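Local coordinates for Poly(A) RNA polymerase protein 2 (Saccharomyces cerevisiae, PDB 3NYB) that adds poly(A) tails to RNA as the polymerase subunit of the TRAMP surveillance complex, working together with the zinc knuckle protein AIR2, at residues C191-M199 with L236-Y245; F246-I254 with S262-N273. The protein carries 1 engineered substitution. All blocks are in the same frame, centred on the assembly; numbering follows the deposited sequence.

Both contacts rest on the antiparallel hairpin of strands 234-238 and 243-247, and contact 2 begins along the chain where contact 1 ends. Contact 1 is the buried one: it seats the hairpin on helix 186-198 through apolar packing, with no hydrogen bond across. Contact 2, its centre about 14 Å from that of contact 1 and farther from the middle of the chain, is partly buried, and there the end of strand 243-247 and the turn and loop after it meet segment 262-273 through an indole, an amide and backbone carbonyls. Leu236 belongs to contact 1 but probably forms backbone hydrogen bonds with Ala264 and Gln266 of contact 2. Cys191 on the helix likewise packs against Ile265.

Contact 1: C191-M199 with L236-Y245; sequences CLVFSFLHM and LGSSDGYPVY
Pro243, on the second strand of the hairpin, lies against helix 191-198 at Phe194, Ser195 and His198, and each carbon of its ring beyond CA has its own neighbour. Pro243 CB rests on the helix backbone, 3.9 Å from Ser195 CA; these two residues have the nearest CA atoms across the segments. Next along the ring, Pro243 CG meets CB of His198 at 3.4 Å. Pro243 CD touches CZ of Phe194 at 3.9 Å and also approaches the edge of the His198 imidazole near its plane. The Phe194 ring crosses the proline at about a right angle and sends CE1 over the centre of one imidazole face, so the three rings pack as a group. Strand 243-245 runs across the helix at 92°, and its far end reaches Met199, just past the helix. There Met199 SD sits over the face of the Tyr245 ring, 3.9 Å from its centroid and 27° off the normal, a Met-aromatic contact. The bend at chi3 (-65°) turns Met199 CE back to the same ring, 3.5 Å from Tyr245 CE2. On the first strand, Leu236 CD2 meets Ser195 CB at 3.8 Å, with Cys191 SG and Leu192 CD2 close by. Tyr48 of AIR2 packs on Met199, which places this end at the subunit interface. With no hydrogen bond across it, the attachment of hairpin to helix depends on apolar fit and on sulfur-ring contact.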
ATOM      1  N   CYS A 191      -3.605   3.934   4.019  1.00 37.96           N
ATOM      2  CA  CYS A 191      -4.715   4.875   3.915  1.00 47.82           C
ATOM      3  C   CYS A 191      -5.421   4.813   2.561  1.00 49.67           C
ATOM      4  O   CYS A 191      -6.637   4.636   2.503  1.00 59.94           O
ATOM      5  CB  CYS A 191      -4.254   6.303   4.191  1.00 41.61           C
ATOM      6  SG  CYS A 191      -5.606   7.473   4.172  1.00 69.43           S
ATOM      7  N   LEU A 192      -4.660   4.963   1.481  1.00 39.70           N
ATOM      8  CA  LEU A 192      -5.233   4.976   0.135  1.00 38.33           C
ATOM      9  C   LEU A 192      -6.089   3.756  -0.142  1.00 41.48           C
ATOM     10  O   LEU A 192      -7.212   3.868  -0.626  1.00 45.62           O
ATOM     11  CB  LEU A 192      -4.137   5.055  -0.920  1.00 36.55           C
ATOM     12  CG  LEU A 192      -3.243   6.286  -0.930  1.00 36.33           C
ATOM     13  CD1 LEU A 192      -2.148   6.095  -1.969  1.00 30.36           C
ATOM     14  CD2 LEU A 192      -4.041   7.553  -1.191  1.00 29.58           C
ATOM     15  N   VAL A 193      -5.544   2.586   0.153  1.00 40.61           N
ATOM     16  CA  VAL A 193      -6.265   1.348  -0.060  1.00 31.08           C
ATOM     17  C   VAL A 193      -7.507   1.335   0.811  1.00 39.94           C
ATOM     18  O   VAL A 193      -8.607   1.076   0.338  1.00 44.78           O
ATOM     19  CB  VAL A 193      -5.387   0.144   0.279  1.00 24.01           C
ATOM     20  CG1 VAL A 193      -6.106  -1.159  -0.027  1.00 27.96           C
ATOM     21  CG2 VAL A 193      -4.113   0.219  -0.501  1.00 19.75           C
ATOM     22  N   PHE A 194      -7.323   1.625   2.092  1.00 36.25           N
ATOM     23  CA  PHE A 194      -8.426   1.596   3.035  1.00 31.72           C
ATOM     24  C   PHE A 194      -9.569   2.483   2.554  1.00 43.89           C
ATOM     25  O   PHE A 194     -10.713   2.038   2.455  1.00 47.27           O
ATOM     26  CB  PHE A 194      -7.959   2.039   4.416  1.00 31.95           C
ATOM     27  CG  PHE A 194      -9.081   2.290   5.383  1.00 46.25           C
ATOM     28  CD1 PHE A 194     -10.003   1.294   5.667  1.00 60.07           C
ATOM     29  CD2 PHE A 194      -9.207   3.518   6.016  1.00 46.38           C
ATOM     30  CE1 PHE A 194     -11.032   1.522   6.556  1.00 60.53           C
ATOM     31  CE2 PHE A 194     -10.226   3.751   6.903  1.00 54.65           C
ATOM     32  CZ  PHE A 194     -11.142   2.752   7.176  1.00 61.00           C
ATOM     33  N   SER A 195      -9.248   3.737   2.252  1.00 37.15           N
ATOM     34  CA  SER A 195     -10.235   4.668   1.754  1.00 46.90           C
ATOM     35  C   SER A 195     -10.965   4.057   0.565  1.00 57.57           C
ATOM     36  O   SER A 195     -12.186   3.856   0.603  1.00 57.77           O
ATOM     37  CB  SER A 195      -9.564   5.972   1.344  1.00 55.69           C
ATOM     38  OG  SER A 195     -10.366   6.679   0.418  1.00 69.62           O
ATOM     39  N   PHE A 196     -10.208   3.754  -0.486  1.00 47.43           N
ATOM     40  CA  PHE A 196     -10.758   3.151  -1.694  1.00 43.88           C
ATOM     41  C   PHE A 196     -11.740   2.014  -1.397  1.00 50.16           C
ATOM     42  O   PHE A 196     -12.886   2.035  -1.848  1.00 68.90           O
ATOM     43  CB  PHE A 196      -9.622   2.679  -2.595  1.00 40.20           C
ATOM     44  CG  PHE A 196     -10.014   1.609  -3.574  1.00 39.91           C
ATOM     45  CD1 PHE A 196     -10.670   1.931  -4.753  1.00 37.21           C
ATOM     46  CD2 PHE A 196      -9.692   0.277  -3.330  1.00 29.11           C
ATOM     47  CE1 PHE A 196     -11.012   0.941  -5.664  1.00 34.90           C
ATOM     48  CE2 PHE A 196     -10.030  -0.711  -4.238  1.00 24.95           C
ATOM     49  CZ  PHE A 196     -10.695  -0.379  -5.409  1.00 26.46           C
ATOM     50  N   LEU A 197     -11.298   1.029  -0.631  1.00 38.53           N
ATOM     51  CA  LEU A 197     -12.160  -0.087  -0.253  1.00 39.36           C
ATOM     52  C   LEU A 197     -13.466   0.390   0.373  1.00 50.75           C
ATOM     53  O   LEU A 197     -14.547  -0.006  -0.054  1.00 68.42           O
ATOM     54  CB  LEU A 197     -11.425  -1.024   0.719  1.00 40.01           C
ATOM     55  CG  LEU A 197     -10.874  -2.376   0.233  1.00 39.53           C
ATOM     56  CD1 LEU A 197     -10.224  -2.300  -1.136  1.00 42.80           C
ATOM     57  CD2 LEU A 197      -9.909  -2.982   1.254  1.00 37.31           C
ATOM     58  N   HIS A 198     -13.364   1.252   1.379  1.00 52.77           N
ATOM     59  CA  HIS A 198     -14.523   1.605   2.188  1.00 51.23           C
ATOM     60  C   HIS A 198     -15.546   2.486   1.496  1.00 63.04           C
ATOM     61  O   HIS A 198     -16.698   2.545   1.925  1.00 75.64           O
ATOM     62  CB  HIS A 198     -14.102   2.211   3.524  1.00 48.89           C
ATOM     63  CG  HIS A 198     -14.272   1.285   4.679  1.00 73.33           C
ATOM     64  ND1 HIS A 198     -14.141  -0.090   4.558  1.00 80.47           N
ATOM     65  CD2 HIS A 198     -14.567   1.509   5.980  1.00 86.17           C
ATOM     66  CE1 HIS A 198     -14.345  -0.656   5.727  1.00 82.85           C
ATOM     67  NE2 HIS A 198     -14.605   0.295   6.615  1.00 89.10           N
ATOM     68  N   MET A 199     -15.147   3.165   0.428  1.00 53.51           N
ATOM     69  CA  MET A 199     -16.116   3.977  -0.296  1.00 58.53           C
ATOM     70  C   MET A 199     -16.285   3.586  -1.762  1.00 65.00           C
ATOM     71  O   MET A 199     -16.466   4.432  -2.630  1.00 80.49           O
ATOM     72  CB  MET A 199     -15.805   5.463  -0.149  1.00 59.17           C
ATOM     73  CG  MET A 199     -14.410   5.857  -0.505  1.00 40.26           C
ATOM     74  SD  MET A 199     -14.218   7.627  -0.273  1.00 63.31           S
ATOM     75  CE  MET A 199     -15.340   8.231  -1.529  1.00187.11           C
ATOM     76  N   LEU A 236      -7.514  13.600   2.001  1.00 48.80           N
ATOM     77  CA  LEU A 236      -8.074  12.449   2.700  1.00 49.72           C
ATOM     78  C   LEU A 236      -8.002  12.618   4.204  1.00 55.71           C
ATOM     79  O   LEU A 236      -6.999  13.100   4.730  1.00 58.92           O
ATOM     80  CB  LEU A 236      -7.357  11.154   2.303  1.00 46.74           C
ATOM     81  CG  LEU A 236      -7.678  10.548   0.942  1.00 36.36           C
ATOM     82  CD1 LEU A 236      -6.846  11.217  -0.097  1.00 36.85           C
ATOM     83  CD2 LEU A 236      -7.379   9.073   0.969  1.00 46.77           C
ATOM     84  N   GLY A 237      -9.066  12.202   4.888  1.00 48.13           N
ATOM     85  CA  GLY A 237      -9.130  12.257   6.337  1.00 53.61           C
ATOM     86  C   GLY A 237     -10.103  11.235   6.892  1.00 70.17           C
ATOM     87  O   GLY A 237     -10.614  10.392   6.154  1.00 69.67           O
ATOM     88  N   SER A 238     -10.358  11.310   8.196  1.00 76.15           N
ATOM     89  CA  SER A 238     -11.274  10.383   8.854  1.00 80.78           C
ATOM     90  C   SER A 238     -12.137  11.062   9.909  1.00 92.32           C
ATOM     91  O   SER A 238     -11.673  11.375  11.008  1.00 94.03           O
ATOM     92  CB  SER A 238     -10.517   9.206   9.476  1.00 82.40           C
ATOM     93  OG  SER A 238     -10.491   8.092   8.601  1.00 81.87           O
ATOM     94  N   SER A 239     -13.400  11.283   9.564  1.00 96.06           N
ATOM     95  CA  SER A 239     -14.379  11.785  10.512  1.00 96.01           C
ATOM     96  C   SER A 239     -15.171  10.618  11.073  1.00 97.08           C
ATOM     97  O   SER A 239     -16.077  10.106  10.422  1.00 91.88           O
ATOM     98  CB  SER A 239     -15.324  12.778   9.838  1.00 98.30           C
ATOM     99  OG  SER A 239     -16.391  13.127  10.702  1.00103.24           O
ATOM    100  N   ASP A 240     -14.807  10.190  12.276  1.00106.17           N
ATOM    101  CA  ASP A 240     -15.523   9.120  12.962  1.00113.28           C
ATOM    102  C   ASP A 240     -15.288   7.762  12.312  1.00111.70           C
ATOM    103  O   ASP A 240     -16.236   7.088  11.911  1.00106.18           O
ATOM    104  CB  ASP A 240     -17.023   9.424  13.006  1.00118.11           C
ATOM    105  CG  ASP A 240     -17.314  10.851  13.425  1.00124.74           C
ATOM    106  OD1 ASP A 240     -16.454  11.461  14.099  1.00127.54           O
ATOM    107  OD2 ASP A 240     -18.401  11.363  13.079  1.00125.25           O
ATOM    108  N   GLY A 241     -14.022   7.367  12.213  1.00117.02           N
ATOM    109  CA  GLY A 241     -13.660   6.075  11.656  1.00118.62           C
ATOM    110  C   GLY A 241     -14.221   5.855  10.265  1.00119.52           C
ATOM    111  O   GLY A 241     -14.312   4.723   9.789  1.00117.72           O
ATOM    112  N   TYR A 242     -14.605   6.948   9.616  1.00117.74           N
ATOM    113  CA  TYR A 242     -15.126   6.895   8.257  1.00108.88           C
ATOM    114  C   TYR A 242     -14.200   7.641   7.304  1.00 93.25           C
ATOM    115  O   TYR A 242     -13.975   8.838   7.470  1.00 97.53           O
ATOM    116  CB  TYR A 242     -16.524   7.513   8.196  1.00120.52           C
ATOM    117  CG  TYR A 242     -17.656   6.567   8.537  1.00131.42           C
ATOM    118  CD1 TYR A 242     -18.047   5.574   7.648  1.00140.05           C
ATOM    119  CD2 TYR A 242     -18.349   6.683   9.735  1.00132.93           C
ATOM    120  CE1 TYR A 242     -19.086   4.712   7.948  1.00146.06           C
ATOM    121  CE2 TYR A 242     -19.390   5.827  10.045  1.00138.34           C
ATOM    122  CZ  TYR A 242     -19.755   4.843   9.147  1.00145.47           C
ATOM    123  OH  TYR A 242     -20.792   3.987   9.448  1.00147.50           O
ATOM    124  N   PRO A 243     -13.647   6.932   6.310  1.00 81.50           N
ATOM    125  CA  PRO A 243     -12.839   7.558   5.259  1.00 77.59           C
ATOM    126  C   PRO A 243     -13.598   8.696   4.582  1.00 75.24           C
ATOM    127  O   PRO A 243     -14.795   8.577   4.319  1.00 71.31           O
ATOM    128  CB  PRO A 243     -12.605   6.405   4.271  1.00 73.43           C
ATOM    129  CG  PRO A 243     -13.603   5.347   4.664  1.00 66.25           C
ATOM    130  CD  PRO A 243     -13.686   5.473   6.140  1.00 72.07           C
ATOM    131  N   VAL A 244     -12.894   9.785   4.294  1.00 73.85           N
ATOM    132  CA  VAL A 244     -13.528  11.026   3.873  1.00 63.49           C
ATOM    133  C   VAL A 244     -12.647  11.807   2.908  1.00 62.87           C
ATOM    134  O   VAL A 244     -11.430  11.839   3.065  1.00 65.24           O
ATOM    135  CB  VAL A 244     -13.803  11.916   5.105  1.00 53.72           C
ATOM    136  CG1 VAL A 244     -13.634  13.389   4.769  1.00 54.63           C
ATOM    137  CG2 VAL A 244     -15.173  11.628   5.672  1.00 48.34           C
ATOM    138  N   TYR A 245     -13.255  12.428   1.902  1.00 56.00           N
ATOM    139  CA  TYR A 245     -12.550  13.428   1.110  1.00 56.65           C
ATOM    140  C   TYR A 245     -12.974  14.815   1.569  1.00 63.12           C
ATOM    141  O   TYR A 245     -14.131  15.034   1.925  1.00 73.00           O
ATOM    142  CB  TYR A 245     -12.874  13.320  -0.382  1.00 59.40           C
ATOM    143  CG  TYR A 245     -12.596  11.994  -1.043  1.00 60.36           C
ATOM    144  CD1 TYR A 245     -11.655  11.111  -0.532  1.00 63.66           C
ATOM    145  CD2 TYR A 245     -13.254  11.644  -2.214  1.00 63.31           C
ATOM    146  CE1 TYR A 245     -11.404   9.896  -1.156  1.00 62.82           C
ATOM    147  CE2 TYR A 245     -13.006  10.440  -2.845  1.00 75.64           C
ATOM    148  CZ  TYR A 245     -12.082   9.567  -2.313  1.00 68.17           C
ATOM    149  OH  TYR A 245     -11.844   8.369  -2.948  1.00 66.32           O
TER

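Contact 2: F246-I254 with S262-N273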
ATOM      1  N   PHE A 246     -12.043  15.758   1.557  1.00 62.85           N
ATOM      2  CA  PHE A 246     -12.414  17.162   1.672  1.00 65.53           C
ATOM      3  C   PHE A 246     -11.539  18.023   0.774  1.00 68.05           C
ATOM      4  O   PHE A 246     -10.390  17.679   0.522  1.00 69.75           O
ATOM      5  CB  PHE A 246     -12.409  17.651   3.129  1.00 68.91           C
ATOM      6  CG  PHE A 246     -11.113  17.432   3.860  1.00 68.49           C
ATOM      7  CD1 PHE A 246     -10.125  18.400   3.854  1.00 63.47           C
ATOM      8  CD2 PHE A 246     -10.906  16.275   4.596  1.00 67.29           C
ATOM      9  CE1 PHE A 246      -8.941  18.207   4.544  1.00 67.83           C
ATOM     10  CE2 PHE A 246      -9.726  16.078   5.287  1.00 58.68           C
ATOM     11  CZ  PHE A 246      -8.742  17.044   5.260  1.00 60.09           C
ATOM     12  N   PRO A 247     -12.092  19.138   0.266  1.00 75.60           N
ATOM     13  CA  PRO A 247     -11.354  19.979  -0.682  1.00 71.42           C
ATOM     14  C   PRO A 247     -10.192  20.683   0.015  1.00 72.28           C
ATOM     15  O   PRO A 247     -10.312  21.059   1.179  1.00 71.15           O
ATOM     16  CB  PRO A 247     -12.405  20.999  -1.147  1.00 69.95           C
ATOM     17  CG  PRO A 247     -13.734  20.481  -0.643  1.00 66.21           C
ATOM     18  CD  PRO A 247     -13.417  19.698   0.581  1.00 72.28           C
ATOM     19  N   LYS A 248      -9.076  20.849  -0.684  1.00 70.27           N
ATOM     20  CA  LYS A 248      -7.909  21.483  -0.089  1.00 80.31           C
ATOM     21  C   LYS A 248      -8.290  22.841   0.464  1.00 92.80           C
ATOM     22  O   LYS A 248      -7.859  23.226   1.553  1.00100.65           O
ATOM     23  CB  LYS A 248      -6.799  21.649  -1.127  1.00 91.87           C
ATOM     24  CG  LYS A 248      -6.341  20.354  -1.778  1.00 93.88           C
ATOM     25  CD  LYS A 248      -5.475  19.535  -0.844  1.00 95.62           C
ATOM     26  CE  LYS A 248      -5.016  18.251  -1.517  1.00 99.06           C
ATOM     27  NZ  LYS A 248      -3.944  18.488  -2.525  1.00 91.23           N
ATOM     28  N   SER A 249      -9.114  23.552  -0.301  1.00 94.18           N
ATOM     29  CA  SER A 249      -9.486  24.932  -0.004  1.00 86.82           C
ATOM     30  C   SER A 249     -10.094  25.129   1.384  1.00 85.10           C
ATOM     31  O   SER A 249     -10.037  26.227   1.932  1.00 78.12           O
ATOM     32  CB  SER A 249     -10.438  25.452  -1.080  1.00 81.62           C
ATOM     33  OG  SER A 249     -11.325  24.428  -1.495  1.00 81.93           O
ATOM     34  N   THR A 250     -10.665  24.067   1.949  1.00 88.09           N
ATOM     35  CA  THR A 250     -11.266  24.135   3.279  1.00 88.71           C
ATOM     36  C   THR A 250     -10.247  23.857   4.383  1.00 79.91           C
ATOM     37  O   THR A 250     -10.454  24.233   5.537  1.00 63.27           O
ATOM     38  CB  THR A 250     -12.449  23.151   3.429  1.00 89.56           C
ATOM     39  OG1 THR A 250     -11.957  21.842   3.740  1.00 81.24           O
ATOM     40  CG2 THR A 250     -13.271  23.096   2.151  1.00 91.76           C
ATOM     41  N   TRP A 251      -9.151  23.191   4.029  1.00 81.64           N
ATOM     42  CA  TRP A 251      -8.096  22.912   4.998  1.00 86.49           C
ATOM     43  C   TRP A 251      -7.237  24.150   5.143  1.00 88.04           C
ATOM     44  O   TRP A 251      -6.226  24.297   4.460  1.00 85.89           O
ATOM     45  CB  TRP A 251      -7.230  21.726   4.564  1.00 86.20           C
ATOM     46  CG  TRP A 251      -6.479  21.085   5.705  1.00 78.74           C
ATOM     47  CD1 TRP A 251      -6.296  21.597   6.956  1.00 77.16           C
ATOM     48  CD2 TRP A 251      -5.788  19.821   5.680  1.00 68.93           C
ATOM     49  NE1 TRP A 251      -5.549  20.727   7.716  1.00 75.08           N
ATOM     50  CE2 TRP A 251      -5.227  19.647   6.966  1.00 74.10           C
ATOM     51  CE3 TRP A 251      -5.600  18.845   4.709  1.00 63.21           C
ATOM     52  CZ2 TRP A 251      -4.482  18.502   7.285  1.00 75.68           C
ATOM     53  CZ3 TRP A 251      -4.860  17.716   5.039  1.00 63.54           C
ATOM     54  CH2 TRP A 251      -4.311  17.557   6.317  1.00 60.79           C
ATOM     55  N   SER A 252      -7.648  25.043   6.036  1.00 98.83           N
ATOM     56  CA  SER A 252      -6.982  26.328   6.204  1.00 99.95           C
ATOM     57  C   SER A 252      -5.611  26.172   6.854  1.00 97.19           C
ATOM     58  O   SER A 252      -4.691  26.947   6.587  1.00 96.36           O
ATOM     59  CB  SER A 252      -7.858  27.268   7.033  1.00 96.49           C
ATOM     60  OG  SER A 252      -9.198  27.253   6.566  1.00 96.28           O
ATOM     61  N   ALA A 253      -5.480  25.157   7.702  1.00 97.84           N
ATOM     62  CA  ALA A 253      -4.243  24.917   8.433  1.00101.67           C
ATOM     63  C   ALA A 253      -2.994  24.939   7.536  1.00108.24           C
ATOM     64  O   ALA A 253      -1.894  25.235   8.003  1.00113.95           O
ATOM     65  CB  ALA A 253      -4.337  23.601   9.205  1.00 96.20           C
ATOM     66  N   ILE A 254      -3.169  24.641   6.252  1.00103.77           N
ATOM     67  CA  ILE A 254      -2.038  24.529   5.335  1.00102.33           C
ATOM     68  C   ILE A 254      -2.258  25.253   4.006  1.00111.51           C
ATOM     69  O   ILE A 254      -1.466  25.090   3.074  1.00108.94           O
ATOM     70  CB  ILE A 254      -1.735  23.051   5.020  1.00 94.23           C
ATOM     71  CG1 ILE A 254      -2.928  22.408   4.310  1.00 71.68           C
ATOM     72  CG2 ILE A 254      -1.393  22.291   6.292  1.00102.90           C
ATOM     73  CD1 ILE A 254      -2.885  20.907   4.293  1.00 61.66           C
ATOM     74  N   SER A 262       0.311  17.561  -4.924  1.00 62.45           N
ATOM     75  CA  SER A 262       0.926  16.683  -3.943  1.00 66.27           C
ATOM     76  C   SER A 262      -0.136  15.990  -3.093  1.00 65.86           C
ATOM     77  O   SER A 262      -1.218  16.529  -2.868  1.00 65.40           O
ATOM     78  CB  SER A 262       1.896  17.472  -3.058  1.00 64.67           C
ATOM     79  OG  SER A 262       1.219  18.479  -2.329  1.00 62.43           O
ATOM     80  N   LEU A 263       0.183  14.790  -2.623  1.00 62.13           N
ATOM     81  CA  LEU A 263      -0.754  14.002  -1.840  1.00 53.09           C
ATOM     82  C   LEU A 263      -0.987  14.650  -0.483  1.00 58.20           C
ATOM     83  O   LEU A 263      -0.037  14.983   0.218  1.00 61.23           O
ATOM     84  CB  LEU A 263      -0.198  12.601  -1.634  1.00 44.08           C
ATOM     85  CG  LEU A 263      -1.191  11.444  -1.562  1.00 38.22           C
ATOM     86  CD1 LEU A 263      -0.582  10.295  -0.767  1.00 45.19           C
ATOM     87  CD2 LEU A 263      -2.492  11.888  -0.939  1.00 41.58           C
ATOM     88  N   ALA A 264      -2.254  14.820  -0.117  1.00 58.97           N
ATOM     89  CA  ALA A 264      -2.608  15.401   1.174  1.00 52.11           C
ATOM     90  C   ALA A 264      -3.491  14.465   1.975  1.00 48.19           C
ATOM     91  O   ALA A 264      -4.661  14.261   1.655  1.00 52.29           O
ATOM     92  CB  ALA A 264      -3.292  16.726   0.985  1.00 43.01           C
ATOM     93  N   ILE A 265      -2.913  13.887   3.015  1.00 42.32           N
ATOM     94  CA  ILE A 265      -3.636  12.990   3.892  1.00 39.91           C
ATOM     95  C   ILE A 265      -3.510  13.531   5.306  1.00 47.44           C
ATOM     96  O   ILE A 265      -2.404  13.817   5.772  1.00 48.60           O
ATOM     97  CB  ILE A 265      -3.073  11.557   3.816  1.00 35.53           C
ATOM     98  CG1 ILE A 265      -3.355  10.948   2.451  1.00 39.68           C
ATOM     99  CG2 ILE A 265      -3.682  10.682   4.883  1.00 40.02           C
ATOM    100  CD1 ILE A 265      -2.638   9.643   2.223  1.00 39.69           C
ATOM    101  N   GLN A 266      -4.648  13.685   5.977  1.00 47.00           N
ATOM    102  CA  GLN A 266      -4.690  14.295   7.299  1.00 54.88           C
ATOM    103  C   GLN A 266      -3.975  13.458   8.353  1.00 54.52           C
ATOM    104  O   GLN A 266      -4.315  12.291   8.570  1.00 55.60           O
ATOM    105  CB  GLN A 266      -6.138  14.540   7.719  1.00 60.19           C
ATOM    106  CG  GLN A 266      -6.288  15.507   8.871  1.00 65.81           C
ATOM    107  CD  GLN A 266      -7.671  16.107   8.938  1.00 63.87           C
ATOM    108  OE1 GLN A 266      -8.670  15.386   9.024  1.00 67.97           O
ATOM    109  NE2 GLN A 266      -7.742  17.438   8.899  1.00 51.73           N
ATOM    110  N   ASP A 267      -2.986  14.063   9.006  1.00 58.26           N
ATOM    111  CA  ASP A 267      -2.223  13.385  10.049  1.00 62.21           C
ATOM    112  C   ASP A 267      -3.139  13.019  11.212  1.00 68.76           C
ATOM    113  O   ASP A 267      -3.744  13.897  11.823  1.00 80.51           O
ATOM    114  CB  ASP A 267      -1.079  14.278  10.534  1.00 63.68           C
ATOM    115  CG  ASP A 267      -0.073  13.531  11.388  1.00 68.86           C
ATOM    116  OD1 ASP A 267      -0.377  12.390  11.805  1.00 71.48           O
ATOM    117  OD2 ASP A 267       1.022  14.087  11.641  1.00 66.59           O
ATOM    118  N   PRO A 268      -3.248  11.717  11.522  1.00 60.19           N
ATOM    119  CA  PRO A 268      -4.171  11.251  12.563  1.00 53.89           C
ATOM    120  C   PRO A 268      -3.869  11.800  13.946  1.00 65.55           C
ATOM    121  O   PRO A 268      -4.754  11.806  14.792  1.00 68.89           O
ATOM    122  CB  PRO A 268      -3.952   9.738  12.573  1.00 43.77           C
ATOM    123  CG  PRO A 268      -3.430   9.421  11.250  1.00 46.96           C
ATOM    124  CD  PRO A 268      -2.584  10.592  10.846  1.00 55.08           C
ATOM    125  N   GLY A 269      -2.635  12.230  14.182  1.00 70.01           N
ATOM    126  CA  GLY A 269      -2.234  12.707  15.495  1.00 77.07           C
ATOM    127  C   GLY A 269      -2.163  14.211  15.525  1.00 84.77           C
ATOM    128  O   GLY A 269      -1.891  14.828  16.552  1.00 96.62           O
ATOM    129  N   ASP A 270      -2.426  14.796  14.369  1.00 78.08           N
ATOM    130  CA  ASP A 270      -2.370  16.226  14.196  1.00 81.98           C
ATOM    131  C   ASP A 270      -3.146  16.535  12.925  1.00 83.69           C
ATOM    132  O   ASP A 270      -2.627  16.396  11.814  1.00 75.27           O
ATOM    133  CB  ASP A 270      -0.916  16.683  14.104  1.00 86.64           C
ATOM    134  CG  ASP A 270      -0.782  18.152  13.751  1.00 94.47           C
ATOM    135  OD1 ASP A 270      -0.421  18.955  14.635  1.00 79.53           O
ATOM    136  OD2 ASP A 270      -1.015  18.501  12.576  1.00111.93           O
ATOM    137  N   GLU A 271      -4.410  16.905  13.101  1.00 86.74           N
ATOM    138  CA  GLU A 271      -5.277  17.220  11.979  1.00 79.97           C
ATOM    139  C   GLU A 271      -4.803  18.501  11.314  1.00 69.10           C
ATOM    140  O   GLU A 271      -5.409  18.980  10.358  1.00 60.71           O
ATOM    141  CB  GLU A 271      -6.719  17.369  12.458  1.00 87.36           C
ATOM    142  CG  GLU A 271      -6.860  18.191  13.735  1.00 96.55           C
ATOM    143  CD  GLU A 271      -8.172  18.958  13.807  1.00 98.08           C
ATOM    144  OE1 GLU A 271      -9.228  18.397  13.432  1.00 94.83           O
ATOM    145  OE2 GLU A 271      -8.142  20.130  14.246  1.00102.11           O
ATOM    146  N   SER A 272      -3.700  19.037  11.827  1.00 67.66           N
ATOM    147  CA  SER A 272      -3.143  20.299  11.359  1.00 72.49           C
ATOM    148  C   SER A 272      -2.222  20.165  10.141  1.00 71.30           C
ATOM    149  O   SER A 272      -2.045  21.121   9.392  1.00 71.63           O
ATOM    150  CB  SER A 272      -2.396  20.987  12.502  1.00 78.81           C
ATOM    151  OG  SER A 272      -1.281  21.714  12.021  1.00 85.72           O
ATOM    152  N   ASN A 273      -1.628  18.991   9.946  1.00 70.02           N
ATOM    153  CA  ASN A 273      -0.755  18.776   8.793  1.00 73.85           C
ATOM    154  C   ASN A 273      -0.972  17.426   8.106  1.00 66.97           C
ATOM    155  O   ASN A 273      -1.513  16.494   8.703  1.00 70.64           O
ATOM    156  CB  ASN A 273       0.714  18.926   9.194  1.00 85.72           C
ATOM    157  CG  ASN A 273       1.300  17.645   9.759  1.00 83.05           C
ATOM    158  OD1 ASN A 273       2.431  17.276   9.437  1.00 70.17           O
ATOM    159  ND2 ASN A 273       0.532  16.960  10.600  1.00 84.61           N
TER
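Ala253 and Ser272 mark the near end of two converging backbones: their CA atoms are 5.6 Å apart, against 10.0 Å for the CA atoms of Phe246 and Ile265. An inverse gamma turn centred on Trp251 presents the indole to segment 262-273, where Trp251 CH2 lies 3.4 Å from Gln266 CA. Over one indole face stand Phe246 CZ and, 3.7 Å above the plane, Gln266 NE2; Ile254 CD1 lies against the opposite face, toward its rim. With CG anti to the backbone N (chi1 -164°) and the chain extended beyond it, Gln266 carries CB and CG past Trp251 CH2 and brings NE2 over the indole. Amide and indole planes are 76° apart. Strand 234-238 joins the segments within this Cid1-family region, pairing with Phe246 through Ala235 and with Gln266 through Leu236. Glu271 O accepts Gln266 NE2 on a lone pair at 3.2 Å, and a weak, bent bond from Trp251 NE1. With an alanine at position 266, Glu271 O would probably lose the stronger of these two bonds, and the indole face its cover beside Phe246. Earlier in the segment, Lys248 lays CE on Ala264 CB, while its NZ bonds to Tyr231 O and weakly to Ser262 O.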